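Local structure of ethanolamine kinase Pv091845 (Plasmodium vivax, 2QG7) at residues Ser281-Glu286 / Gln411-Cys416. The protein probably phosphorylates ethanolamine, the first step in making phosphatidylethanolamine from it. Residues are numbered along the deposited sequence; the frame is centred on the assembly and turned at random.
Sequences SLCKRE and QPFYIC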
loop_
_atom_site.group_PDB
_atom_site.type_symbol
_atom_site.label_atom_id
_atom_site.label_comp_id
_atom_site.label_asym_id
_atom_site.label_seq_id
_atom_site.Cartn_x
_atom_site.Cartn_y
_atom_site.Cartn_z
ATOM N N SER D 281 -5.082 27.225 3.790
ATOM C CA SER D 281 -4.343 28.474 3.704
ATOM C C SER D 281 -3.326 28.523 2.558
ATOM O O SER D 281 -3.212 29.530 1.837
ATOM C CB SER D 281 -3.660 28.745 5.039
ATOM O OG SER D 281 -2.959 29.977 4.999
ATOM N N LEU D 282 -2.586 27.447 2.352
ATOM C CA LEU D 282 -1.573 27.500 1.302
ATOM C C LEU D 282 -2.178 27.470 -0.110
ATOM O O LEU D 282 -1.573 27.948 -1.065
ATOM C CB LEU D 282 -0.561 26.380 1.477
ATOM C CG LEU D 282 0.528 26.583 2.507
ATOM C CD1 LEU D 282 1.043 25.236 2.935
ATOM C CD2 LEU D 282 1.657 27.366 1.905
ATOM N N CYS D 283 -3.360 26.867 -0.219
ATOM C CA CYS D 283 -4.053 26.690 -1.476
ATOM C C CYS D 283 -4.804 27.977 -1.831
ATOM O O CYS D 283 -4.831 28.401 -3.007
ATOM C CB CYS D 283 -4.995 25.465 -1.407
ATOM S SG CYS D 283 -4.141 23.840 -1.591
ATOM N N LYS D 284 -5.413 28.587 -0.812
ATOM C CA LYS D 284 -6.131 29.840 -0.964
ATOM C C LYS D 284 -5.213 31.030 -1.306
ATOM O O LYS D 284 -5.649 32.003 -1.905
ATOM C CB LYS D 284 -6.986 30.116 0.267
ATOM C CG LYS D 284 -8.243 29.268 0.323
ATOM C CD LYS D 284 -9.097 29.684 1.508
ATOM C CE LYS D 284 -10.432 28.978 1.523
ATOM N NZ LYS D 284 -11.146 29.221 2.812
ATOM N N ARG D 285 -3.944 30.945 -0.960
ATOM C CA ARG D 285 -3.007 32.023 -1.235
ATOM C C ARG D 285 -2.535 32.021 -2.685
ATOM O O ARG D 285 -1.779 32.946 -3.115
ATOM C CB ARG D 285 -1.798 31.965 -0.278
ATOM C CG ARG D 285 -0.602 31.154 -0.811
ATOM C CD ARG D 285 0.654 31.417 0.023
ATOM N NE ARG D 285 0.608 30.729 1.318
ATOM C CZ ARG D 285 0.396 31.327 2.497
ATOM N NH1 ARG D 285 0.372 30.591 3.614
ATOM N NH2 ARG D 285 0.212 32.649 2.561
ATOM N N GLU D 286 -2.949 30.980 -3.429
ATOM C CA GLU D 286 -2.629 30.893 -4.859
ATOM C C GLU D 286 -3.700 31.588 -5.706
ATOM O O GLU D 286 -3.479 31.800 -6.870
ATOM C CB GLU D 286 -2.442 29.437 -5.310
ATOM C CG GLU D 286 -1.356 28.668 -4.626
ATOM C CD GLU D 286 0.054 29.104 -4.996
ATOM O OE1 GLU D 286 0.971 28.762 -4.217
ATOM O OE2 GLU D 286 0.273 29.771 -6.052
ATOM N N GLN D 411 0.307 23.422 -7.391
ATOM C CA GLN D 411 1.339 22.693 -6.640
ATOM C C GLN D 411 0.921 22.281 -5.198
ATOM O O GLN D 411 1.104 21.141 -4.816
ATOM C CB GLN D 411 2.658 23.488 -6.708
ATOM C CG GLN D 411 3.858 22.669 -6.965
ATOM C CD GLN D 411 3.838 21.955 -8.263
ATOM O OE1 GLN D 411 4.288 20.802 -8.370
ATOM N NE2 GLN D 411 3.359 22.640 -9.288
ATOM N N PRO D 412 0.316 23.190 -4.417
ATOM C CA PRO D 412 -0.188 22.726 -3.119
ATOM C C PRO D 412 -1.513 21.923 -3.147
ATOM O O PRO D 412 -1.955 21.444 -2.097
ATOM C CB PRO D 412 -0.448 24.041 -2.376
ATOM C CG PRO D 412 -0.745 25.054 -3.469
ATOM C CD PRO D 412 0.084 24.641 -4.645
ATOM N N PHE D 413 -2.186 21.837 -4.299
ATOM C CA PHE D 413 -3.465 21.129 -4.401
ATOM C C PHE D 413 -3.246 19.614 -4.527
ATOM O O PHE D 413 -4.190 18.836 -4.364
ATOM C CB PHE D 413 -4.313 21.649 -5.578
ATOM C CG PHE D 413 -4.910 22.995 -5.335
ATOM C CD1 PHE D 413 -4.175 24.158 -5.595
ATOM C CD2 PHE D 413 -6.210 23.112 -4.836
ATOM C CE1 PHE D 413 -4.720 25.373 -5.374
ATOM C CE2 PHE D 413 -6.783 24.369 -4.600
ATOM C CZ PHE D 413 -6.033 25.485 -4.852
ATOM N N TYR D 414 -2.010 19.220 -4.811
ATOM C CA TYR D 414 -1.613 17.833 -4.781
ATOM C C TYR D 414 -1.920 17.183 -3.410
ATOM O O TYR D 414 -2.609 16.136 -3.324
ATOM C CB TYR D 414 -0.140 17.755 -5.057
ATOM C CG TYR D 414 0.241 17.644 -6.503
ATOM C CD1 TYR D 414 0.212 16.400 -7.148
ATOM C CD2 TYR D 414 0.683 18.775 -7.229
ATOM C CE1 TYR D 414 0.589 16.267 -8.458
ATOM C CE2 TYR D 414 1.078 18.650 -8.572
ATOM C CZ TYR D 414 1.030 17.392 -9.165
ATOM O OH TYR D 414 1.396 17.229 -10.461
ATOM N N ILE D 415 -1.422 17.835 -2.356
ATOM C CA ILE D 415 -1.695 17.448 -0.971
ATOM C C ILE D 415 -3.155 17.569 -0.581
ATOM O O ILE D 415 -3.666 16.781 0.212
ATOM C CB ILE D 415 -0.864 18.272 0.048
ATOM C CG1 ILE D 415 0.649 18.014 -0.159
ATOM C CG2 ILE D 415 -1.236 17.855 1.492
ATOM C CD1 ILE D 415 1.441 19.207 0.367
ATOM N N CYS D 416 -3.797 18.581 -1.107
ATOM C CA CYS D 416 -5.231 18.805 -0.890
ATOM C C CYS D 416 -6.104 17.620 -1.450
ATOM O O CYS D 416 -7.061 17.151 -0.842
ATOM C CB CYS D 416 -5.598 20.133 -1.577
ATOM S SG CYS D 416 -7.282 20.572 -1.315
#
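Cys283 and Phe413 meet because Cys283 SG (chi1 -78°) and Phe413 CG (chi1 -73°) are each anti to their own carbonyl carbon, beside the backbone N. The sulfur of Cys283 thus reaches across to helix 413-430, and the Phe413 ring swings back toward helix 269-284. SG sits almost squarely over the ring centre, 3.8 Å from the Phe413 centroid and 5° off the ring normal. This is a Cys sulfur-aromatic contact. CB of Cys283 lies over the same face but nearer the far end of the ring, 3.6 Å from Phe413 CZ, and adds a CH-pi contact.

The sulfur has further neighbours. Pro412 O approaches it to 3.3 Å from Cys283 SG, and Pro412 CB lies at 3.8 Å from the same sulfur. Cys416 CB, about one turn further along, is 4.0 Å from Cys283 SG. Backbone carbonyl, proline ring, aromatic face and second cysteine therefore all border one buried sulfur.

Glu286 adds a second contact, on Pro412. Its chain bends at chi2, and its CG lies against the outer carbon of the proline ring, 3.8 Å from Pro412 CG. The contact with Pro412 is made through the aliphatic part of Glu286. Leu282 offers its carbonyl oxygen, 3.9 Å from Pro412 CG. No hydrogen bond joins the two segments, so the contact rests on apolar packing and the sulfur-aromatic interaction.

Phe413 also packs on Ala361, Tyr362 and Ala365 of helix 360-369. Trp237 of helix 236-251 touches both Cys283 and Cys416. Leu282 packs on Phe257 of the second subunit. The whole is a Cys sulfur-aromatic contact joining the end region of helix 269-284 to the start region of helix 413-430, in the helical part of a choline/ethanolamine kinase of the protein-kinase-like clan.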